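Local coordinates for thymidylate synthase ThyX (Streptomyces cacaoi subsp. asoensis, PDB 4P5A), which probably catalyses the FAD-dependent reductive methylation of dUMP to dTMP, drawing the one-carbon unit from methylenetetrahydrofolate, and works as a homotetramer, at residues Ser69-Val74 with Val176-Cys181; Arg88-Asn93 with Arg184-Phe189. All blocks are in the same frame, centred on the assembly; numbering follows the deposited sequence.

Interaction 1 of 2, residues Ser69-Val74 with Val176-Cys181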
ATOM      1  N   SER B  69       2.072 -14.592  -8.080  1.00 10.41           N
ATOM      2  CA  SER B  69       1.465 -14.739  -6.753  0.50 10.22           C
ATOM      3  C   SER B  69       1.876 -16.070  -6.133  1.00 11.17           C
ATOM      4  O   SER B  69       2.054 -17.084  -6.880  1.00 10.23           O
ATOM      5  CB  SER B  69      -0.031 -14.677  -6.915  0.50 12.98           C
ATOM      6  OG  SER B  69      -0.674 -14.816  -5.680  0.50 12.99           O
ATOM      7  N   MET B  70       1.987 -16.077  -4.828  1.00  8.99           N
ATOM      8  CA  MET B  70       2.213 -17.336  -4.116  1.00  7.68           C
ATOM      9  C   MET B  70       1.336 -17.336  -2.889  1.00 10.86           C
ATOM     10  O   MET B  70       1.296 -16.294  -2.197  1.00 10.36           O
ATOM     11  CB  MET B  70       3.676 -17.400  -3.645  1.00 10.61           C
ATOM     12  CG  MET B  70       4.631 -17.794  -4.850  1.00 10.80           C
ATOM     13  SD  MET B  70       6.368 -17.420  -4.331  1.00 13.82           S
ATOM     14  CE  MET B  70       6.502 -15.552  -4.521  1.00 11.28           C
ATOM     15  N   THR B  71       0.717 -18.453  -2.566  1.00  8.39           N
ATOM     16  CA  THR B  71      -0.131 -18.420  -1.310  1.00  7.82           C
ATOM     17  C   THR B  71       0.382 -19.509  -0.401  1.00  9.73           C
ATOM     18  O   THR B  71       0.501 -20.665  -0.822  1.00 10.57           O
ATOM     19  CB  THR B  71      -1.574 -18.742  -1.646  1.00  9.30           C
ATOM     20  OG1 THR B  71      -2.155 -17.669  -2.491  1.00 11.92           O
ATOM     21  CG2 THR B  71      -2.476 -18.955  -0.388  1.00 12.73           C
ATOM     22  N   PHE B  72       0.656 -19.158   0.835  1.00  7.79           N
ATOM     23  CA  PHE B  72       1.178 -20.109   1.828  1.00  8.87           C
ATOM     24  C   PHE B  72       0.153 -20.365   2.913  1.00 10.16           C
ATOM     25  O   PHE B  72      -0.501 -19.420   3.390  1.00 12.49           O
ATOM     26  CB  PHE B  72       2.420 -19.533   2.512  1.00  9.07           C
ATOM     27  CG  PHE B  72       3.580 -19.361   1.573  1.00  9.25           C
ATOM     28  CD1 PHE B  72       4.326 -20.504   1.189  1.00  8.27           C
ATOM     29  CD2 PHE B  72       3.879 -18.117   1.050  1.00 10.39           C
ATOM     30  CE1 PHE B  72       5.443 -20.372   0.329  1.00 13.61           C
ATOM     31  CE2 PHE B  72       4.979 -17.972   0.173  1.00 13.64           C
ATOM     32  CZ  PHE B  72       5.726 -19.103  -0.188  1.00 11.74           C
ATOM     33  N   LEU B  73       0.133 -21.582   3.410  1.00  9.62           N
ATOM     34  CA  LEU B  73      -0.576 -21.908   4.652  1.00  8.39           C
ATOM     35  C   LEU B  73       0.476 -21.978   5.731  1.00 10.25           C
ATOM     36  O   LEU B  73       1.450 -22.789   5.657  1.00 12.62           O
ATOM     37  CB  LEU B  73      -1.238 -23.338   4.544  1.00 10.44           C
ATOM     38  CG  LEU B  73      -2.004 -23.894   5.803  1.00 13.82           C
ATOM     39  CD1 LEU B  73      -3.150 -22.977   6.228  1.00 16.97           C
ATOM     40  CD2 LEU B  73      -2.644 -25.267   5.327  1.00 21.37           C
ATOM     41  N   VAL B  74       0.299 -21.167   6.778  1.00  8.88           N
ATOM     42  CA  VAL B  74       1.307 -21.049   7.809  1.00  8.35           C
ATOM     43  C   VAL B  74       0.657 -21.419   9.155  1.00 10.61           C
ATOM     44  O   VAL B  74      -0.403 -20.951   9.484  1.00 10.65           O
ATOM     45  CB  VAL B  74       1.785 -19.551   7.918  1.00 10.03           C
ATOM     46  CG1 VAL B  74       2.851 -19.404   9.061  1.00 11.42           C
ATOM     47  CG2 VAL B  74       2.412 -19.106   6.548  1.00  9.68           C
ATOM     48  N   VAL B 176      -3.346 -20.286  12.544  1.00 11.51           N
ATOM     49  CA  VAL B 176      -3.173 -20.789  11.224  1.00 11.12           C
ATOM     50  C   VAL B 176      -3.716 -19.726  10.296  1.00  9.87           C
ATOM     51  O   VAL B 176      -4.746 -19.117  10.635  1.00  8.81           O
ATOM     52  CB  VAL B 176      -3.869 -22.146  11.010  1.00 12.12           C
ATOM     53  CG1 VAL B 176      -5.345 -22.107  11.190  1.00 18.46           C
ATOM     54  CG2 VAL B 176      -3.523 -22.718   9.684  1.00 14.81           C
ATOM     55  N   LEU B 177      -3.056 -19.481   9.176  1.00  8.30           N
ATOM     56  CA  LEU B 177      -3.554 -18.419   8.265  1.00  7.56           C
ATOM     57  C   LEU B 177      -3.041 -18.727   6.846  1.00  7.80           C
ATOM     58  O   LEU B 177      -2.087 -19.503   6.658  1.00  9.16           O
ATOM     59  CB  LEU B 177      -2.985 -17.013   8.715  1.00  7.47           C
ATOM     60  CG  LEU B 177      -1.472 -16.852   8.629  1.00 11.72           C
ATOM     61  CD1 LEU B 177      -1.154 -15.295   8.457  1.00 21.66           C
ATOM     62  CD2 LEU B 177      -0.660 -17.249   9.866  1.00 13.54           C
ATOM     63  N   TYR B 178      -3.705 -18.112   5.844  1.00  7.09           N
ATOM     64  CA  TYR B 178      -3.146 -18.001   4.513  1.00  8.90           C
ATOM     65  C   TYR B 178      -2.415 -16.668   4.431  1.00  8.16           C
ATOM     66  O   TYR B 178      -2.913 -15.628   4.966  1.00  9.34           O
ATOM     67  CB  TYR B 178      -4.311 -17.946   3.528  1.00  7.20           C
ATOM     68  CG  TYR B 178      -4.760 -19.305   3.015  1.00  8.20           C
ATOM     69  CD1 TYR B 178      -5.289 -19.454   1.705  1.00 12.87           C
ATOM     70  CD2 TYR B 178      -4.746 -20.416   3.836  1.00 12.39           C
ATOM     71  CE1 TYR B 178      -5.809 -20.743   1.271  1.00 13.35           C
ATOM     72  CE2 TYR B 178      -5.266 -21.676   3.428  1.00 14.90           C
ATOM     73  CZ  TYR B 178      -5.770 -21.815   2.092  1.00 14.15           C
ATOM     74  OH  TYR B 178      -6.220 -23.115   1.774  1.00 17.38           O
ATOM     75  N   ALA B 179      -1.286 -16.685   3.741  1.00  8.91           N
ATOM     76  CA  ALA B 179      -0.415 -15.472   3.536  1.00  8.39           C
ATOM     77  C   ALA B 179      -0.026 -15.538   2.048  1.00  7.44           C
ATOM     78  O   ALA B 179       0.561 -16.569   1.558  1.00  9.16           O
ATOM     79  CB  ALA B 179       0.861 -15.538   4.405  1.00  8.31           C
ATOM     80  N   THR B 180      -0.448 -14.509   1.308  1.00  8.36           N
ATOM     81  CA  THR B 180      -0.222 -14.441  -0.144  1.00  8.00           C
ATOM     82  C   THR B 180       0.707 -13.238  -0.474  1.00  9.14           C
ATOM     83  O   THR B 180       0.544 -12.157   0.072  1.00  9.62           O
ATOM     84  CB  THR B 180      -1.622 -14.332  -0.925  1.00  9.56           C
ATOM     85  OG1 THR B 180      -2.343 -15.590  -0.739  1.00  9.69           O
ATOM     86  CG2 THR B 180      -1.403 -14.119  -2.430  1.00 13.42           C
ATOM     87  N   CYS B 181       1.684 -13.461  -1.368  1.00  7.68           N
ATOM     88  CA  CYS B 181       2.684 -12.389  -1.670  1.00  9.13           C
ATOM     89  C   CYS B 181       3.015 -12.557  -3.133  1.00 11.34           C
ATOM     90  O   CYS B 181       2.737 -13.619  -3.715  1.00 12.92           O
ATOM     91  CB  CYS B 181       4.042 -12.565  -0.850  1.00  9.67           C
ATOM     92  SG  CYS B 181       4.701 -14.167  -1.005  1.00 17.04           S
TER

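Interaction 2 of 2, residues Arg88-Asn93 with Arg184-Phe189. With FAD (flavin-adenine dinucleotide), chain H.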
ATOM      1  N   ARG B  88       2.892  -5.125   5.134  1.00  7.11           N
ATOM      2  CA  ARG B  88       1.640  -4.595   4.623  1.00  5.56           C
ATOM      3  C   ARG B  88       1.452  -4.830   3.150  1.00  7.63           C
ATOM      4  O   ARG B  88       0.323  -4.653   2.644  1.00  9.05           O
ATOM      5  CB  ARG B  88       1.655  -3.036   4.885  1.00  5.70           C
ATOM      6  CG  ARG B  88       1.483  -2.769   6.351  1.00  8.55           C
ATOM      7  CD  ARG B  88       1.929  -1.241   6.567  1.00 10.88           C
ATOM      8  NE  ARG B  88       3.370  -1.052   6.324  1.00  9.50           N
ATOM      9  CZ  ARG B  88       3.956   0.159   6.519  1.00  7.67           C
ATOM     10  NH1 ARG B  88       3.180   1.226   6.862  1.00 10.45           N
ATOM     11  NH2 ARG B  88       5.270   0.278   6.366  1.00  9.03           N
ATOM     12  N   THR B  89       2.513  -5.268   2.471  1.00  7.22           N
ATOM     13  CA  THR B  89       2.353  -5.565   1.040  1.00  9.04           C
ATOM     14  C   THR B  89       1.798  -6.984   0.785  1.00 11.50           C
ATOM     15  O   THR B  89       1.650  -7.341  -0.355  1.00 13.80           O
ATOM     16  CB  THR B  89       3.694  -5.530   0.357  1.00 12.03           C
ATOM     17  OG1 THR B  89       4.727  -6.175   1.141  1.00 17.16           O
ATOM     18  CG2 THR B  89       4.194  -4.112   0.343  1.00 11.60           C
ATOM     19  N   TRP B  90       1.553  -7.753   1.839  1.00  6.85           N
ATOM     20  CA  TRP B  90       1.016  -9.110   1.688  1.00  6.73           C
ATOM     21  C   TRP B  90      -0.520  -9.100   1.932  1.00  7.88           C
ATOM     22  O   TRP B  90      -1.064  -8.088   2.395  1.00  9.63           O
ATOM     23  CB  TRP B  90       1.614  -9.982   2.801  1.00  8.81           C
ATOM     24  CG  TRP B  90       3.104 -10.326   2.586  1.00  8.37           C
ATOM     25  CD1 TRP B  90       4.160  -9.452   2.395  1.00 10.80           C
ATOM     26  CD2 TRP B  90       3.618 -11.618   2.669  1.00  7.09           C
ATOM     27  NE1 TRP B  90       5.359 -10.215   2.333  1.00  6.31           N
ATOM     28  CE2 TRP B  90       5.010 -11.551   2.460  1.00  6.43           C
ATOM     29  CE3 TRP B  90       3.008 -12.881   2.786  1.00  6.09           C
ATOM     30  CZ2 TRP B  90       5.846 -12.703   2.479  1.00  9.34           C
ATOM     31  CZ3 TRP B  90       3.832 -14.077   2.796  1.00  8.92           C
ATOM     32  CH2 TRP B  90       5.259 -13.941   2.608  1.00 10.77           C
ATOM     33  N   SER B  91      -1.175 -10.223   1.625  1.00  7.87           N
ATOM     34  CA  SER B  91      -2.565 -10.430   1.952  1.00  6.49           C
ATOM     35  C   SER B  91      -2.604 -11.577   2.933  1.00  8.33           C
ATOM     36  O   SER B  91      -1.877 -12.540   2.771  1.00  8.47           O
ATOM     37  CB  SER B  91      -3.332 -10.869   0.677  1.00  9.29           C
ATOM     38  OG  SER B  91      -3.341  -9.670  -0.180  1.00  8.85           O
ATOM     39  N   PHE B  92      -3.469 -11.480   3.932  1.00  7.71           N
ATOM     40  CA  PHE B  92      -3.575 -12.514   5.011  1.00  6.63           C
ATOM     41  C   PHE B  92      -5.029 -12.866   5.280  1.00  8.67           C
ATOM     42  O   PHE B  92      -5.908 -11.985   5.123  1.00 10.72           O
ATOM     43  CB  PHE B  92      -3.017 -11.953   6.331  1.00  8.27           C
ATOM     44  CG  PHE B  92      -1.575 -11.542   6.227  1.00  8.68           C
ATOM     45  CD1 PHE B  92      -0.568 -12.507   6.061  1.00 12.76           C
ATOM     46  CD2 PHE B  92      -1.216 -10.144   6.267  1.00  9.15           C
ATOM     47  CE1 PHE B  92       0.770 -12.157   5.965  1.00 11.61           C
ATOM     48  CE2 PHE B  92       0.201  -9.826   6.165  1.00  9.77           C
ATOM     49  CZ  PHE B  92       1.125 -10.826   6.007  1.00 10.18           C
ATOM     50  N   ASN B  93      -5.289 -14.106   5.713  1.00  7.59           N
ATOM     51  CA  ASN B  93      -6.608 -14.390   6.309  1.00  7.74           C
ATOM     52  C   ASN B  93      -6.319 -15.479   7.326  1.00  9.41           C
ATOM     53  O   ASN B  93      -5.787 -16.524   6.966  1.00  9.16           O
ATOM     54  CB  ASN B  93      -7.646 -14.934   5.334  1.00  9.19           C
ATOM     55  CG  ASN B  93      -9.057 -14.834   5.981  1.00 13.27           C
ATOM     56  OD1 ASN B  93      -9.758 -15.902   6.202  1.00 19.17           O
ATOM     57  ND2 ASN B  93      -9.439 -13.613   6.387  1.00 11.54           N
ATOM     58  N   ARG B 184       8.285  -9.874  -5.278  1.00  5.30           N
ATOM     59  CA  ARG B 184       8.949  -8.648  -4.782  1.00  7.86           C
ATOM     60  C   ARG B 184       8.662  -8.519  -3.281  1.00  7.46           C
ATOM     61  O   ARG B 184       9.601  -8.224  -2.483  1.00  7.36           O
ATOM     62  CB  ARG B 184       8.451  -7.443  -5.592  1.00  6.35           C
ATOM     63  CG  ARG B 184       9.466  -6.254  -5.339  1.00  8.15           C
ATOM     64  CD  ARG B 184       8.776  -4.950  -5.809  1.00  9.50           C
ATOM     65  NE  ARG B 184       9.824  -3.908  -5.827  1.00  9.24           N
ATOM     66  CZ  ARG B 184       9.539  -2.658  -6.279  1.00 11.14           C
ATOM     67  NH1 ARG B 184      10.560  -1.730  -6.346  1.00 15.50           N
ATOM     68  NH2 ARG B 184       8.291  -2.348  -6.672  1.00 10.65           N
ATOM     69  N   ALA B 185       7.429  -8.739  -2.887  1.00  5.46           N
ATOM     70  CA  ALA B 185       7.054  -8.639  -1.473  1.00  6.17           C
ATOM     71  C   ALA B 185       7.736  -9.762  -0.698  1.00  7.54           C
ATOM     72  O   ALA B 185       8.125  -9.539   0.431  1.00  7.89           O
ATOM     73  CB  ALA B 185       5.532  -8.766  -1.357  1.00  7.52           C
ATOM     74  N   LEU B 186       7.841 -10.954  -1.257  1.00  6.82           N
ATOM     75  CA  LEU B 186       8.540 -12.046  -0.591  1.00  6.51           C
ATOM     76  C   LEU B 186      10.024 -11.655  -0.428  1.00  5.70           C
ATOM     77  O   LEU B 186      10.544 -11.883   0.700  1.00  5.44           O
ATOM     78  CB  LEU B 186       8.432 -13.380  -1.411  1.00  6.32           C
ATOM     79  CG  LEU B 186       9.132 -14.564  -0.695  1.00  6.28           C
ATOM     80  CD1 LEU B 186       8.564 -14.845   0.711  1.00  6.92           C
ATOM     81  CD2 LEU B 186       8.920 -15.757  -1.599  1.00  8.06           C
ATOM     82  N   MET B 187      10.660 -11.097  -1.449  1.00  5.87           N
ATOM     83  CA  MET B 187      12.097 -10.725  -1.284  1.00  6.71           C
ATOM     84  C   MET B 187      12.265  -9.666  -0.209  1.00  7.09           C
ATOM     85  O   MET B 187      13.256  -9.732   0.566  1.00  6.84           O
ATOM     86  CB  MET B 187      12.703 -10.262  -2.680  1.00  6.72           C
ATOM     87  CG  MET B 187      12.993 -11.504  -3.529  1.00  6.14           C
ATOM     88  SD  MET B 187      13.780 -10.953  -5.053  1.00  9.92           S
ATOM     89  CE  MET B 187      12.370 -10.333  -6.082  1.00 12.33           C
ATOM     90  N   HIS B 188      11.340  -8.731  -0.128  1.00  6.96           N
ATOM     91  CA  HIS B 188      11.503  -7.663   0.929  1.00  8.48           C
ATOM     92  C   HIS B 188      11.341  -8.304   2.297  1.00  7.75           C
ATOM     93  O   HIS B 188      12.120  -8.014   3.238  1.00  8.27           O
ATOM     94  CB  HIS B 188      10.462  -6.581   0.655  1.00  9.74           C
ATOM     95  CG  HIS B 188      10.624  -5.382   1.548  1.00 10.53           C
ATOM     96  ND1 HIS B 188      11.334  -4.269   1.163  1.00 21.78           N
ATOM     97  CD2 HIS B 188      10.186  -5.156   2.807  1.00  8.40           C
ATOM     98  CE1 HIS B 188      11.312  -3.380   2.143  1.00 14.00           C
ATOM     99  NE2 HIS B 188      10.692  -3.923   3.185  1.00 13.97           N
ATOM    100  N   PHE B 189      10.422  -9.266   2.408  1.00  8.51           N
ATOM    101  CA  PHE B 189      10.222  -9.948   3.693  1.00  9.17           C
ATOM    102  C   PHE B 189      11.462 -10.815   4.032  1.00  9.25           C
ATOM    103  O   PHE B 189      11.925 -10.776   5.170  1.00  8.63           O
ATOM    104  CB  PHE B 189       9.008 -10.823   3.531  1.00  9.40           C
ATOM    105  CG  PHE B 189       8.794 -11.846   4.604  1.00  8.60           C
ATOM    106  CD1 PHE B 189       9.210 -13.169   4.441  1.00 10.56           C
ATOM    107  CD2 PHE B 189       8.106 -11.502   5.788  1.00  7.92           C
ATOM    108  CE1 PHE B 189       8.982 -14.152   5.467  1.00  9.95           C
ATOM    109  CE2 PHE B 189       7.814 -12.541   6.791  1.00 11.16           C
ATOM    110  CZ  PHE B 189       8.309 -13.850   6.603  1.00 10.67           C
TER
HETATM  111  PA  FAD H 302       5.984  -3.567   4.516  1.00  9.96           P
HETATM  112  O1A FAD H 302       5.824  -4.796   3.727  1.00 10.42           O
HETATM  113  O2A FAD H 302       4.982  -3.103   5.434  1.00  8.49           O
HETATM  114  O5B FAD H 302       6.353  -2.423   3.527  1.00 10.01           O
HETATM  115  C5B FAD H 302       7.395  -2.621   2.490  1.00  9.08           C
HETATM  116  C4B FAD H 302       7.913  -1.292   2.010  1.00  9.19           C
HETATM  117  O4B FAD H 302       6.804  -0.532   1.487  1.00 12.77           O
HETATM  118  C3B FAD H 302       8.438  -0.447   3.128  1.00  8.32           C
HETATM  119  O3B FAD H 302       9.819  -0.776   3.415  1.00 12.46           O
HETATM  120  C2B FAD H 302       8.326   0.986   2.580  1.00 11.43           C
HETATM  121  O2B FAD H 302       9.374   1.127   1.553  1.00 13.99           O
HETATM  122  C1B FAD H 302       6.970   0.905   1.812  1.00  9.89           C
HETATM  123  N9A FAD H 302       5.794   1.319   2.600  1.00 10.62           N
HETATM  124  C8A FAD H 302       4.683   0.585   2.784  1.00 11.13           C
HETATM  125  N7A FAD H 302       3.767   1.279   3.458  1.00 10.08           N
HETATM  126  C5A FAD H 302       4.305   2.549   3.656  1.00  9.40           C
HETATM  127  C6A FAD H 302       3.882   3.752   4.274  1.00 11.57           C
HETATM  128  N6A FAD H 302       2.641   3.895   4.837  1.00  9.37           N
HETATM  129  N1A FAD H 302       4.764   4.805   4.279  1.00 11.46           N
HETATM  130  C2A FAD H 302       5.975   4.745   3.677  1.00  9.83           C
HETATM  131  N3A FAD H 302       6.419   3.611   3.075  1.00 11.72           N
HETATM  132  C4A FAD H 302       5.612   2.512   3.109  1.00 11.77           C
HETATM  133  N1  FAD H 302       7.989  -2.878  14.830  1.00  7.63           N
HETATM  134  C2  FAD H 302       7.508  -2.156  15.891  1.00 12.73           C
HETATM  135  O2  FAD H 302       6.353  -1.768  15.975  1.00  9.89           O
HETATM  136  N3  FAD H 302       8.316  -1.983  16.991  1.00 11.69           N
HETATM  137  C4  FAD H 302       9.597  -2.518  17.029  1.00 12.09           C
HETATM  138  O4  FAD H 302      10.288  -2.246  18.049  1.00 13.23           O
HETATM  139  C4X FAD H 302      10.092  -3.237  15.925  1.00 12.48           C
HETATM  140  N5  FAD H 302      11.426  -3.695  15.831  1.00 14.50           N
HETATM  141  C5X FAD H 302      11.782  -4.575  14.766  1.00 16.95           C
HETATM  142  C6  FAD H 302      12.992  -5.303  14.716  1.00 16.50           C
HETATM  143  C7  FAD H 302      13.330  -6.140  13.641  1.00 19.19           C
HETATM  144  C7M FAD H 302      14.689  -6.853  13.753  1.00 20.19           C
HETATM  145  C8  FAD H 302      12.451  -6.379  12.546  1.00 14.12           C
HETATM  146  C8M FAD H 302      12.825  -7.258  11.311  1.00 15.32           C
HETATM  147  C9  FAD H 302      11.221  -5.680  12.576  1.00 16.19           C
HETATM  148  C9A FAD H 302      10.876  -4.836  13.696  1.00 12.03           C
HETATM  149  N10 FAD H 302       9.636  -4.143  13.714  1.00 14.35           N
HETATM  150  C10 FAD H 302       9.265  -3.403  14.838  1.00 13.81           C
HETATM  151  C1' FAD H 302       8.627  -4.360  12.637  1.00 11.77           C
HETATM  152  C2' FAD H 302       9.120  -3.322  11.533  1.00 13.17           C
HETATM  153  O2' FAD H 302       8.988  -1.936  11.967  1.00 11.89           O
HETATM  154  C3' FAD H 302       8.202  -3.398  10.285  1.00  9.97           C
HETATM  155  O3' FAD H 302       6.804  -3.257  10.598  1.00 12.66           O
HETATM  156  C4' FAD H 302       8.368  -4.814   9.517  1.00 12.78           C
HETATM  157  O4' FAD H 302       9.712  -5.164   9.525  1.00 14.98           O
HETATM  158  C5' FAD H 302       7.814  -4.660   8.077  1.00 10.51           C
HETATM  159  O5' FAD H 302       8.794  -3.926   7.313  1.00  9.42           O
HETATM  160  P   FAD H 302       8.242  -2.851   6.243  1.00 10.40           P
HETATM  161  O1P FAD H 302       7.377  -1.789   6.843  1.00  9.50           O
HETATM  162  O2P FAD H 302       9.459  -2.353   5.576  1.00 11.40           O
HETATM  163  O3P FAD H 302       7.348  -3.718   5.256  1.00 10.78           O

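Interaction 1 of 2, residues Ser69-Val74 with Val176-Cys181
Two rings lie on opposite faces of this antiparallel strand pair. At the edge of the Phe72 ring, in its plane, sits the sulfur of Cys181, with SG 4.0 Å from CE2, a Cys sulfur-aromatic contact; Met70 CE reaches the same sulfur on this face. The Tyr178 ring takes Leu73 CD1 at its edge, 3.7 Å from CE2, while Thr71 CG2 approaches CD1 obliquely at 3.5 Å. Leu73 CD1 is also pressed against Val176 CG2, a tight 3.5 Å. Beside the tyrosine, Thr71 OG1 and Thr180 OG1 share a short 2.7 Å hydrogen bond across a non-hydrogen-bonded pair. Thr71 OG1 stands beside its own backbone N (chi1 -66°), which aims the hydroxyl at Thr180 and leaves the CG2 methyl, anti to that N, to meet the tyrosine. Met70-Cys181, Phe72-Ala179 and Val74-Leu177 are the hydrogen-bonded pairs, and Phe72 N to Ala179 O is nearly straight. The pair forms the middle of a four-strand sheet, between strands 13-20 and 91-94, and on the latter Leu177 backs Glu94 of the FAD pocket. Helix 207-223 packs on Met70, Phe72 and Val74; on the Tyr178 face the second subunit bonds Tyr178 OH through Ser33 O and Thr180 OG1 through His67.

Interaction 2 of 2, residues Arg88-Asn93 with Arg184-Phe189
Trp90 holds CG beside its backbone N and anti to its carbonyl carbon (chi1 -73°), which carries the indole across to helix 183-193 and brings its benzo edge to the Phe189 face. A bend at chi3 (-67°) curls Arg88 round FAD O2A, so that NE meets this oxygen in the guanidinium plane. The aromatic pair is edge-to-face: Trp90 CZ2 lies 3.7 Å from Phe189 CG, the six-membered rings have centroids 5.1 Å apart, and their planes meet at 56°. Leu186 CD1 packs on the same indole end, and Ala185 CB touches both Thr89 OG1 and Trp90 NE1. Trp90 NE1 gives a long, weak hydrogen bond of 3.4 Å to Ala185 O, a carbonyl already used within the helix by Phe189 N.

Around the cofactor, FAD O2A is gripped twice by Arg88: NE donates to it at 2.8 Å, almost straight, and the backbone N at 2.9 Å. Arg88 NH2 reaches FAD O1P on the other phosphate and also makes a salt bridge to Glu66 of the fourth subunit, and adenine N7A stands 3.2 Å above the centre of the guanidinium. From the helix, His188 NE2 donates to FAD O2P at 3.1 Å, with C5B over one face of its ring. Replacing Arg88 with a leucine would probably leave FAD O2A with the backbone N but without the NE bond, take the NH2 bond from O1P and leave both phosphates less neutralised, while Glu66 of the fourth subunit would lose one of its cationic partners.

Greasy Trp90 and Phe189 join loop to helix, while Arg88 and His188 clasp the phosphates of one FAD from both segments, and Arg184 of the fourth subunit adds a further bond, consistent with a cofactor site built from several monomers.

How the interactions relate
From the N terminus, strand 69-77 comes first, then helix 78-84 and the loop leading into strand 91-94. Long helix 131-157 follows before strand 174-181 returns to pair with 69-74, so interaction 1 closes a loop of about a hundred residues. Helix 183-193 starts directly after that strand, and its packing on 88-93 closes the second loop. The segments alternate along the chain, so the two loops cross rather than nest. They meet in one sheet, where Thr180 N to Ser91 O and Tyr178 N to Asn93 O are probable hydrogen bonds, and Cys181 rests on Trp90. Together they tie the sheet to the FAD-binding loop and helix.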